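PDB 6NX0: Di-haem cytochrome c peroxidase family protein from Burkholderia thailandensis E264, which probably works as a diheme c-type cytochrome peroxidase, using two heme c groups for electron transfer and forming an atypically stable bis-iron(IV) state. Local coordinates for residues A[350-354]-A[355-359]; A[373-376]-A[377-380]; A[109-112]-A[113-116]. All blocks are in the same frame, centred on the assembly; numbering follows the deposited sequence.

Contact 1: residues A[350-354]-A[355-359]; sequences DTAAK and LRWPE
Trp357 packs on Ala352 and Leu355 on Thr351 where helix 348-354 ends in a Schellman motif. Leu355 is the first residue to leave helical geometry, and Arg356 follows with a positive phi of 55°, turning the chain back so that the amides of Arg356 and Trp357 reach back to carbonyls of the final turn. Trp357 N bonds to Ala352 O at 3.0 Å, while inside this loop Arg356 N reaches Ala353 O at 3.1 Å. Ala352 O also takes a weak bond from Leu355 N, whose better partner is Thr351 O at 3.0 Å. The reversal brings the indole back over the helix: Ala352 CA lies 3.6 Å above one face of the Trp357 ring, toward its rim. The small methyl of Ala352 lets the indole come close to the helix backbone. Leu355 has CG anti to its carbonyl carbon (chi1 -58°), which lays the branch alongside Thr351 and brings CD1 to 3.7 Å from Thr351 CG2. Thr351 is thus used on two sides, its hydroxyl bonding to Asp192 O. Trp357 likewise combines an apolar ring with a polar N-H: NE1 bonds to Thr81 OG1, and Phe174 meets the indole edge-to-face. The hydrophobic contact that accompanies the Schellman turn is made by Ala352 CB at 3.5 Å from Trp357 CE3.

Contact 2: residues A[373-376]-A[377-380]; sequences RNVA and IKES. With HEC (heme c), chain C.
Lys378 comes obliquely to the oxygen side of the flat propionate carboxylate of a heme c, NZ about 35° out of its plane, and Val375 meets the porphyrin at its rim through a methyl group; both project from two overlapping type I turns that form a short 3-10 segment. Of the lysine atoms, CE is 3.3 Å from heme O1A, and NZ makes a weak hydrogen bond of 3.2 Å to the same oxygen. Lysine suits this place because its buried positive end would probably offset part of the propionate's charge. Lys378 is thus a binding residue of this heme, which Met382 N and His383 ND1 also hydrogen-bond. Bends at chi3 and chi4 (65° and 91°) swing the amine out of the line of the chain toward the heme. Val375 crosses the lysine stem obliquely, and its CG2 touches both heme CMA (3.9 Å) and Lys378 CD (4.1 Å). Leu454 and Leu390 of the helices 444-455 and 390-399 pack on the same valine. The turns are closed by Ile377 N to Asn374 O, 3.3 Å, and Lys378 N to Val375 O, 3.2 Å. Asn374, a residue type that readily takes positive phi, leads into the turns, and its amide oxygen bonds to Asp459 N. Ile377 folds CG1 between its backbone N and carbonyl carbon, leaving that methylene 3.2 Å from Asn374 O.

Contact 3: residues A[109-112]-A[113-116]; sequences FFDP and ALSE
An Asx turn laid over a type I beta turn redirects the chain after helix 99-109, on the way to the Cys122 and Cys125 attachment sites of a heme. Asp111 supplies both acceptors. Its carboxylate oxygen OD1 takes the amide of Ala113 at 2.9 Å, on the anti side and 30° out of the carboxylate plane, while its backbone O receives a weak, long bond of 3.5 Å from Leu114 N. With CG anti to the backbone N (chi1 -170°), the aspartate folds its acid forward over the turn rather than back toward the helix. Pro112 suits the second position, where its ring fixes phi near the value a type I turn requires and the lack of an N-H costs nothing. The methyl of Ala113 sits close beside the acceptor, CB 3.2 Å from Asp111 OD1. Leu114 crosses the aspartate at about a right angle, its CG 4.0 Å from Asp111 CB, and is buried with its side chain about 6 Å from that of Cys122. Beyond it, Ser115 OG bonds to Pro117 O and Met120 N; it also lies 3.6 Å from Pro112 O, where no bond is made.

In the fold
The three contacts are separate local chain reversals, a helix end and two turns, none touching another. Contact 3 comes first, in the N-terminal cytochrome range, whereas contacts 1 and 2 follow within the C-terminal cytochrome range, on opposite sides of the chain's centre with their centres 31 Å apart. Contact 2 alone reaches a heme directly, the one whose iron has His305 and Tyr397 as axial ligands. Contact 3 stands about 6 Å from a heme, measured from the Leu114 side chain, and its centre is 25 Å from that of contact 2. Contact 1 lies farther from a heme: the Thr351 side chain is about 9 Å from one and about 3 Å from that of Arg194, a heme-binding residue.

Contact 1: residues A[350-354]-A[355-359]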
ATOM      1  N   ASP A 350      12.061  -8.808  -7.531  1.00 12.16           N
ATOM      2  CA  ASP A 350      11.777  -8.725  -8.964  1.00 12.21           C
ATOM      3  C   ASP A 350      12.032  -7.317  -9.472  1.00 18.63           C
ATOM      4  O   ASP A 350      12.611  -7.132 -10.544  1.00 14.99           O
ATOM      5  CB  ASP A 350      10.341  -9.164  -9.258  1.00 14.41           C
ATOM      6  CG  ASP A 350      10.095 -10.648  -8.943  1.00 26.01           C
ATOM      7  OD1 ASP A 350      11.065 -11.446  -8.828  1.00 29.15           O
ATOM      8  OD2 ASP A 350       8.913 -11.025  -8.822  1.00 35.44           O
ATOM      9  N   THR A 351      11.645  -6.310  -8.688  1.00 12.74           N
ATOM     10  CA  THR A 351      11.971  -4.934  -9.012  1.00 12.57           C
ATOM     11  C   THR A 351      13.467  -4.690  -8.982  1.00 15.15           C
ATOM     12  O   THR A 351      14.006  -4.013  -9.864  1.00 14.39           O
ATOM     13  CB  THR A 351      11.267  -4.008  -8.025  1.00 14.59           C
ATOM     14  OG1 THR A 351       9.865  -4.225  -8.148  1.00 14.37           O
ATOM     15  CG2 THR A 351      11.585  -2.563  -8.310  1.00 15.75           C
ATOM     16  N   ALA A 352      14.147  -5.206  -7.965  1.00 13.15           N
ATOM     17  CA  ALA A 352      15.589  -5.020  -7.859  1.00 14.72           C
ATOM     18  C   ALA A 352      16.294  -5.529  -9.107  1.00 13.86           C
ATOM     19  O   ALA A 352      17.211  -4.885  -9.613  1.00 15.48           O
ATOM     20  CB  ALA A 352      16.099  -5.724  -6.601  1.00 12.98           C
ATOM     21  N   ALA A 353      15.845  -6.654  -9.647  1.00 12.70           N
ATOM     22  CA  ALA A 353      16.480  -7.193 -10.846  1.00 13.90           C
ATOM     23  C   ALA A 353      16.218  -6.298 -12.052  1.00 13.56           C
ATOM     24  O   ALA A 353      17.132  -6.028 -12.845  1.00 17.45           O
ATOM     25  CB  ALA A 353      15.971  -8.608 -11.096  1.00 17.18           C
ATOM     26  N   LYS A 354      14.989  -5.809 -12.197  1.00 13.14           N
ATOM     27  CA  LYS A 354      14.664  -4.901 -13.295  1.00 12.88           C
ATOM     28  C   LYS A 354      15.487  -3.623 -13.244  1.00 21.52           C
ATOM     29  O   LYS A 354      15.771  -3.031 -14.291  1.00 23.63           O
ATOM     30  CB  LYS A 354      13.174  -4.564 -13.274  1.00 16.58           C
ATOM     31  CG  LYS A 354      12.243  -5.721 -13.504  1.00 19.61           C
ATOM     32  CD  LYS A 354      10.786  -5.314 -13.250  1.00 22.55           C
ATOM     33  CE  LYS A 354       9.813  -6.479 -13.420  1.00 31.46           C
ATOM     34  NZ  LYS A 354       8.454  -6.122 -12.895  1.00 31.91           N
ATOM     35  N   LEU A 355      15.855  -3.163 -12.053  1.00 13.74           N
ATOM     36  CA  LEU A 355      16.597  -1.922 -11.903  1.00 13.13           C
ATOM     37  C   LEU A 355      18.099  -2.162 -11.796  1.00 16.21           C
ATOM     38  O   LEU A 355      18.856  -1.222 -11.541  1.00 17.46           O
ATOM     39  CB  LEU A 355      16.092  -1.155 -10.665  1.00 15.53           C
ATOM     40  CG  LEU A 355      14.599  -0.811 -10.668  1.00 16.61           C
ATOM     41  CD1 LEU A 355      14.212  -0.126  -9.368  1.00 16.86           C
ATOM     42  CD2 LEU A 355      14.218   0.053 -11.848  1.00 22.26           C
ATOM     43  N   ARG A 356      18.537  -3.412 -11.967  1.00 15.70           N
ATOM     44  CA  ARG A 356      19.941  -3.801 -11.860  1.00 19.46           C
ATOM     45  C   ARG A 356      20.566  -3.395 -10.529  1.00 17.05           C
ATOM     46  O   ARG A 356      21.757  -3.102 -10.449  1.00 18.71           O
ATOM     47  CB  ARG A 356      20.737  -3.241 -13.045  1.00 17.93           C
ATOM     48  CG  ARG A 356      20.356  -3.904 -14.356  1.00 25.35           C
ATOM     49  CD  ARG A 356      21.195  -3.434 -15.555  1.00 31.98           C
ATOM     50  NE  ARG A 356      22.632  -3.708 -15.433  1.00 29.37           N
ATOM     51  CZ  ARG A 356      23.247  -4.809 -15.877  1.00 31.28           C
ATOM     52  NH1 ARG A 356      22.565  -5.786 -16.455  1.00 29.88           N
ATOM     53  NH2 ARG A 356      24.561  -4.945 -15.727  1.00 30.90           N
ATOM     54  N   TRP A 357      19.786  -3.417  -9.449  1.00 15.62           N
ATOM     55  CA  TRP A 357      20.368  -3.260  -8.136  1.00 17.28           C
ATOM     56  C   TRP A 357      21.307  -4.431  -7.856  1.00 16.05           C
ATOM     57  O   TRP A 357      21.026  -5.560  -8.259  1.00 15.15           O
ATOM     58  CB  TRP A 357      19.290  -3.243  -7.062  1.00 13.71           C
ATOM     59  CG  TRP A 357      18.382  -2.069  -7.076  1.00 15.00           C
ATOM     60  CD1 TRP A 357      18.430  -0.982  -7.894  1.00 15.90           C
ATOM     61  CD2 TRP A 357      17.286  -1.860  -6.189  1.00 15.48           C
ATOM     62  NE1 TRP A 357      17.420  -0.098  -7.574  1.00 16.08           N
ATOM     63  CE2 TRP A 357      16.708  -0.625  -6.525  1.00 16.47           C
ATOM     64  CE3 TRP A 357      16.740  -2.602  -5.133  1.00 17.76           C
ATOM     65  CZ2 TRP A 357      15.601  -0.118  -5.853  1.00 16.48           C
ATOM     66  CZ3 TRP A 357      15.641  -2.087  -4.468  1.00 15.93           C
ATOM     67  CH2 TRP A 357      15.097  -0.862  -4.834  1.00 14.50           C
ATOM     68  N   PRO A 358      22.381  -4.211  -7.102  1.00 18.57           N
ATOM     69  CA  PRO A 358      23.320  -5.305  -6.833  1.00 19.61           C
ATOM     70  C   PRO A 358      22.693  -6.424  -6.004  1.00 16.70           C
ATOM     71  O   PRO A 358      21.941  -6.180  -5.062  1.00 18.79           O
ATOM     72  CB  PRO A 358      24.464  -4.611  -6.077  1.00 24.97           C
ATOM     73  CG  PRO A 358      23.873  -3.379  -5.519  1.00 26.16           C
ATOM     74  CD  PRO A 358      22.816  -2.939  -6.494  1.00 21.73           C
ATOM     75  N   GLU A 359      22.999  -7.659  -6.380  1.00 15.36           N
ATOM     76  CA  GLU A 359      22.564  -8.839  -5.644  1.00 14.49           C
ATOM     77  C   GLU A 359      21.062  -8.790  -5.343  1.00 14.70           C
ATOM     78  O   GLU A 359      20.649  -8.825  -4.179  1.00 15.39           O
ATOM     79  CB  GLU A 359      23.375  -8.985  -4.365  1.00 16.49           C
ATOM     80  CG  GLU A 359      24.803  -9.353  -4.673  1.00 15.86           C
ATOM     81  CD  GLU A 359      24.871 -10.650  -5.434  1.00 18.96           C
ATOM     82  OE1 GLU A 359      23.927 -11.457  -5.299  1.00 23.32           O
ATOM     83  OE2 GLU A 359      25.843 -10.842  -6.169  1.00 21.39           O
TER

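Contact 2: residues A[373-376]-A[377-380]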
ATOM      1  N   ARG A 373      -3.209   3.982   8.263  1.00  9.92           N
ATOM      2  CA  ARG A 373      -4.420   4.792   8.329  1.00 10.09           C
ATOM      3  C   ARG A 373      -5.541   4.084   7.581  1.00  9.97           C
ATOM      4  O   ARG A 373      -5.341   3.545   6.493  1.00 10.37           O
ATOM      5  CB  ARG A 373      -4.181   6.185   7.758  1.00 10.88           C
ATOM      6  CG  ARG A 373      -3.265   7.006   8.679  1.00  9.86           C
ATOM      7  CD  ARG A 373      -2.793   8.284   8.070  1.00 10.66           C
ATOM      8  NE  ARG A 373      -2.174   9.186   9.054  1.00 11.89           N
ATOM      9  CZ  ARG A 373      -2.850  10.019   9.831  1.00 14.59           C
ATOM     10  NH1 ARG A 373      -4.180  10.039   9.790  1.00 13.75           N
ATOM     11  NH2 ARG A 373      -2.205  10.803  10.684  1.00 15.09           N
ATOM     12  N   ASN A 374      -6.721   4.082   8.199  1.00  9.53           N
ATOM     13  CA  ASN A 374      -7.936   3.420   7.718  1.00  8.92           C
ATOM     14  C   ASN A 374      -7.810   1.912   7.622  1.00  9.60           C
ATOM     15  O   ASN A 374      -8.655   1.263   6.989  1.00  9.84           O
ATOM     16  CB  ASN A 374      -8.403   4.019   6.397  1.00  9.39           C
ATOM     17  CG  ASN A 374      -8.773   5.454   6.567  1.00 10.01           C
ATOM     18  OD1 ASN A 374      -9.769   5.755   7.253  1.00 10.14           O
ATOM     19  ND2 ASN A 374      -7.988   6.350   5.992  1.00 11.68           N
ATOM     20  N   VAL A 375      -6.829   1.316   8.306  1.00 10.76           N
ATOM     21  CA  VAL A 375      -6.663  -0.140   8.227  1.00  8.04           C
ATOM     22  C   VAL A 375      -7.899  -0.870   8.727  1.00  9.39           C
ATOM     23  O   VAL A 375      -8.253  -1.937   8.211  1.00  9.79           O
ATOM     24  CB  VAL A 375      -5.381  -0.569   8.978  1.00  7.81           C
ATOM     25  CG1 VAL A 375      -5.510  -0.357  10.479  1.00 10.26           C
ATOM     26  CG2 VAL A 375      -5.001  -2.029   8.624  1.00 10.91           C
ATOM     27  N   ALA A 376      -8.613  -0.295   9.705  1.00  8.80           N
ATOM     28  CA  ALA A 376      -9.681  -1.040  10.363  1.00  8.91           C
ATOM     29  C   ALA A 376     -10.956  -1.174   9.528  1.00 10.99           C
ATOM     30  O   ALA A 376     -11.890  -1.852   9.973  1.00 10.69           O
ATOM     31  CB  ALA A 376     -10.007  -0.368  11.699  1.00  9.27           C
ATOM     32  N   ILE A 377     -11.028  -0.573   8.335  1.00  9.78           N
ATOM     33  CA  ILE A 377     -12.187  -0.711   7.453  1.00  7.69           C
ATOM     34  C   ILE A 377     -11.909  -1.636   6.285  1.00  9.17           C
ATOM     35  O   ILE A 377     -12.808  -1.855   5.452  1.00 10.67           O
ATOM     36  CB  ILE A 377     -12.694   0.655   6.939  1.00  9.00           C
ATOM     37  CG1 ILE A 377     -11.719   1.306   5.947  1.00  9.32           C
ATOM     38  CG2 ILE A 377     -12.996   1.595   8.097  1.00  9.42           C
ATOM     39  CD1 ILE A 377     -12.204   2.605   5.365  1.00 10.13           C
ATOM     40  N   LYS A 378     -10.710  -2.207   6.201  1.00  7.88           N
ATOM     41  CA  LYS A 378     -10.395  -3.102   5.097  1.00  8.26           C
ATOM     42  C   LYS A 378     -11.072  -4.454   5.287  1.00  9.99           C
ATOM     43  O   LYS A 378     -11.275  -4.924   6.406  1.00 10.19           O
ATOM     44  CB  LYS A 378      -8.883  -3.300   4.976  1.00 12.47           C
ATOM     45  CG  LYS A 378      -8.122  -2.046   4.615  1.00 12.33           C
ATOM     46  CD  LYS A 378      -6.652  -2.169   4.915  1.00 16.01           C
ATOM     47  CE  LYS A 378      -5.949  -3.222   4.072  1.00 24.79           C
ATOM     48  NZ  LYS A 378      -5.405  -2.647   2.816  1.00 19.24           N
ATOM     49  N   GLU A 379     -11.410  -5.086   4.168  1.00 10.94           N
ATOM     50  CA  GLU A 379     -12.029  -6.406   4.185  1.00  9.97           C
ATOM     51  C   GLU A 379     -11.023  -7.549   4.236  1.00  9.12           C
ATOM     52  O   GLU A 379     -11.392  -8.665   4.628  1.00 10.69           O
ATOM     53  CB  GLU A 379     -12.946  -6.566   2.966  1.00 11.68           C
ATOM     54  CG  GLU A 379     -14.149  -5.630   3.020  1.00 12.73           C
ATOM     55  CD  GLU A 379     -15.054  -5.749   1.821  1.00 17.57           C
ATOM     56  OE1 GLU A 379     -14.580  -6.123   0.735  1.00 16.43           O
ATOM     57  OE2 GLU A 379     -16.260  -5.474   1.962  1.00 20.92           O
ATOM     58  N   SER A 380      -9.767  -7.300   3.862  1.00 10.20           N
ATOM     59  CA  SER A 380      -8.700  -8.282   3.980  1.00  9.46           C
ATOM     60  C   SER A 380      -7.396  -7.522   4.110  1.00  7.01           C
ATOM     61  O   SER A 380      -7.308  -6.336   3.773  1.00 10.62           O
ATOM     62  CB  SER A 380      -8.675  -9.264   2.799  1.00 11.88           C
ATOM     63  OG  SER A 380      -8.379  -8.580   1.601  1.00 10.66           O
TER
HETATM   64 FE   HEC C 602       3.340  -4.331  10.242  1.00 10.03          FE
HETATM   65  CHA HEC C 602       1.656  -4.992   7.330  1.00  9.89           C
HETATM   66  CHB HEC C 602       0.354  -3.947  11.893  1.00 10.47           C
HETATM   67  CHC HEC C 602       4.974  -4.327  13.257  1.00 10.16           C
HETATM   68  CHD HEC C 602       6.333  -4.330   8.601  1.00 11.21           C
HETATM   69  NA  HEC C 602       1.386  -4.392   9.699  1.00  9.04           N
HETATM   70  C1A HEC C 602       0.920  -4.638   8.421  1.00  9.81           C
HETATM   71  C2A HEC C 602      -0.516  -4.700   8.499  1.00  9.29           C
HETATM   72  C3A HEC C 602      -0.872  -4.311   9.729  1.00 10.87           C
HETATM   73  C4A HEC C 602       0.319  -4.115  10.517  1.00  9.90           C
HETATM   74  CMA HEC C 602      -2.278  -4.296  10.324  1.00 10.31           C
HETATM   75  CAA HEC C 602      -1.460  -4.911   7.294  1.00 11.11           C
HETATM   76  CBA HEC C 602      -1.817  -3.589   6.636  1.00  9.30           C
HETATM   77  CGA HEC C 602      -2.637  -3.697   5.372  1.00 11.77           C
HETATM   78  O1A HEC C 602      -2.790  -2.616   4.727  1.00 18.26           O
HETATM   79  O2A HEC C 602      -2.881  -4.823   4.855  1.00 11.29           O
HETATM   80  NB  HEC C 602       2.801  -4.144  12.177  1.00  9.08           N
HETATM   81  C1B HEC C 602       1.499  -3.936  12.641  1.00  9.66           C
HETATM   82  C2B HEC C 602       1.544  -3.836  14.088  1.00 10.33           C
HETATM   83  C3B HEC C 602       2.801  -4.008  14.490  1.00  9.38           C
HETATM   84  C4B HEC C 602       3.615  -4.155  13.291  1.00 10.81           C
HETATM   85  CMB HEC C 602       0.306  -3.522  14.967  1.00 10.66           C
HETATM   86  CAB HEC C 602       3.359  -4.116  15.932  1.00  9.62           C
HETATM   87  CBB HEC C 602       2.704  -5.301  16.678  1.00  9.69           C
HETATM   88  NC  HEC C 602       5.272  -4.252  10.819  1.00  8.16           N
HETATM   89  C1C HEC C 602       5.733  -4.330  12.119  1.00 10.00           C
HETATM   90  C2C HEC C 602       7.168  -4.346  12.070  1.00 11.15           C
HETATM   91  C3C HEC C 602       7.551  -4.247  10.790  1.00 11.90           C
HETATM   92  C4C HEC C 602       6.364  -4.224   9.968  1.00 11.45           C
HETATM   93  CMC HEC C 602       8.023  -4.361  13.356  1.00 11.96           C
HETATM   94  CAC HEC C 602       8.969  -3.974  10.263  1.00 12.13           C
HETATM   95  CBC HEC C 602       9.867  -5.168  10.650  1.00 12.63           C
HETATM   96  ND  HEC C 602       3.873  -4.556   8.311  1.00  9.15           N
HETATM   97  C1D HEC C 602       5.197  -4.537   7.859  1.00 10.19           C
HETATM   98  C2D HEC C 602       5.205  -4.969   6.493  1.00 11.42           C
HETATM   99  C3D HEC C 602       3.803  -5.262   6.122  1.00 10.60           C
HETATM  100  C4D HEC C 602       3.017  -4.934   7.280  1.00 11.10           C
HETATM  101  CMD HEC C 602       6.410  -5.121   5.569  1.00 11.05           C
HETATM  102  CAD HEC C 602       3.300  -5.794   4.774  1.00 10.05           C
HETATM  103  CBD HEC C 602       3.426  -7.305   4.792  1.00  9.15           C
HETATM  104  CGD HEC C 602       2.619  -7.933   3.684  1.00  9.16           C
HETATM  105  O1D HEC C 602       1.808  -7.218   3.046  1.00  9.81           O
HETATM  106  O2D HEC C 602       2.670  -9.192   3.567  1.00 10.00           O

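Contact 3: residues A[109-112]-A[113-116]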
ATOM      1  N   PHE A 109     -10.531   8.630 -12.966  1.00 10.33           N
ATOM      2  CA  PHE A 109     -10.637   7.647 -11.889  1.00  9.93           C
ATOM      3  C   PHE A 109     -11.990   6.963 -11.842  1.00 11.40           C
ATOM      4  O   PHE A 109     -12.081   5.781 -11.489  1.00  9.88           O
ATOM      5  CB  PHE A 109     -10.367   8.339 -10.561  1.00 10.07           C
ATOM      6  CG  PHE A 109     -10.087   7.401  -9.413  1.00  9.58           C
ATOM      7  CD1 PHE A 109     -11.112   6.914  -8.627  1.00 11.03           C
ATOM      8  CD2 PHE A 109      -8.799   7.013  -9.139  1.00  9.99           C
ATOM      9  CE1 PHE A 109     -10.839   6.073  -7.560  1.00 10.86           C
ATOM     10  CE2 PHE A 109      -8.512   6.170  -8.071  1.00 10.04           C
ATOM     11  CZ  PHE A 109      -9.529   5.700  -7.291  1.00 10.35           C
ATOM     12  N   PHE A 110     -13.054   7.675 -12.197  1.00  9.55           N
ATOM     13  CA  PHE A 110     -14.401   7.141 -12.096  1.00 11.22           C
ATOM     14  C   PHE A 110     -14.992   6.716 -13.437  1.00 11.54           C
ATOM     15  O   PHE A 110     -16.173   6.343 -13.483  1.00 12.64           O
ATOM     16  CB  PHE A 110     -15.302   8.179 -11.398  1.00 11.03           C
ATOM     17  CG  PHE A 110     -15.040   8.271  -9.930  1.00 12.18           C
ATOM     18  CD1 PHE A 110     -15.622   7.365  -9.063  1.00 13.19           C
ATOM     19  CD2 PHE A 110     -14.161   9.207  -9.423  1.00 12.53           C
ATOM     20  CE1 PHE A 110     -15.356   7.419  -7.689  1.00 16.01           C
ATOM     21  CE2 PHE A 110     -13.880   9.264  -8.071  1.00 12.79           C
ATOM     22  CZ  PHE A 110     -14.478   8.369  -7.198  1.00 15.24           C
ATOM     23  N   ASP A 111     -14.186   6.683 -14.511  1.00 10.76           N
ATOM     24  CA  ASP A 111     -14.696   6.377 -15.844  1.00  9.01           C
ATOM     25  C   ASP A 111     -14.768   4.868 -16.065  1.00 10.90           C
ATOM     26  O   ASP A 111     -13.721   4.222 -16.180  1.00 10.66           O
ATOM     27  CB  ASP A 111     -13.820   7.032 -16.895  1.00 10.25           C
ATOM     28  CG  ASP A 111     -14.415   6.961 -18.283  1.00 10.33           C
ATOM     29  OD1 ASP A 111     -15.242   6.058 -18.550  1.00 14.05           O
ATOM     30  OD2 ASP A 111     -14.052   7.813 -19.116  1.00 12.88           O
ATOM     31  N   PRO A 112     -15.958   4.270 -16.133  1.00 12.12           N
ATOM     32  CA  PRO A 112     -16.068   2.811 -16.289  1.00 10.24           C
ATOM     33  C   PRO A 112     -15.843   2.328 -17.712  1.00 11.34           C
ATOM     34  O   PRO A 112     -15.882   1.121 -17.958  1.00 12.51           O
ATOM     35  CB  PRO A 112     -17.510   2.538 -15.836  1.00 15.73           C
ATOM     36  CG  PRO A 112     -18.251   3.794 -16.280  1.00 13.53           C
ATOM     37  CD  PRO A 112     -17.285   4.929 -16.118  1.00 14.10           C
ATOM     38  N   ALA A 113     -15.620   3.224 -18.656  1.00 10.01           N
ATOM     39  CA  ALA A 113     -15.313   2.810 -20.013  1.00 11.77           C
ATOM     40  C   ALA A 113     -13.874   2.349 -20.173  1.00 13.05           C
ATOM     41  O   ALA A 113     -13.526   1.814 -21.232  1.00 14.18           O
ATOM     42  CB  ALA A 113     -15.575   3.965 -20.990  1.00 14.96           C
ATOM     43  N   LEU A 114     -13.035   2.521 -19.154  1.00 11.02           N
ATOM     44  CA  LEU A 114     -11.609   2.264 -19.264  1.00 10.55           C
ATOM     45  C   LEU A 114     -11.235   0.823 -18.925  1.00 14.07           C
ATOM     46  O   LEU A 114     -10.098   0.560 -18.507  1.00 19.04           O
ATOM     47  CB  LEU A 114     -10.845   3.236 -18.368  1.00 12.24           C
ATOM     48  CG  LEU A 114     -11.104   4.724 -18.661  1.00 12.48           C
ATOM     49  CD1 LEU A 114     -10.148   5.599 -17.858  1.00 14.77           C
ATOM     50  CD2 LEU A 114     -11.002   5.021 -20.151  1.00 12.66           C
ATOM     51  N   SER A 115     -12.177  -0.097 -19.032  1.00 11.21           N
ATOM     52  CA  SER A 115     -11.909  -1.512 -18.868  1.00 10.64           C
ATOM     53  C   SER A 115     -12.453  -2.284 -20.062  1.00 12.66           C
ATOM     54  O   SER A 115     -13.251  -1.780 -20.865  1.00 12.09           O
ATOM     55  CB  SER A 115     -12.539  -2.038 -17.586  1.00 11.64           C
ATOM     56  OG  SER A 115     -13.952  -1.873 -17.592  1.00 13.39           O
ATOM     57  N   GLU A 116     -12.022  -3.538 -20.156  1.00 11.28           N
ATOM     58  CA  GLU A 116     -12.563  -4.484 -21.123  1.00 12.51           C
ATOM     59  C   GLU A 116     -12.913  -5.775 -20.400  1.00 10.91           C
ATOM     60  O   GLU A 116     -12.012  -6.425 -19.853  1.00 12.05           O
ATOM     61  CB  GLU A 116     -11.544  -4.771 -22.222  1.00 13.42           C
ATOM     62  CG  GLU A 116     -11.256  -3.587 -23.126  1.00 15.74           C
ATOM     63  CD  GLU A 116     -12.472  -3.154 -23.935  1.00 17.70           C
ATOM     64  OE1 GLU A 116     -13.386  -3.985 -24.172  1.00 24.26           O
ATOM     65  OE2 GLU A 116     -12.513  -1.975 -24.330  1.00 17.91           O
TER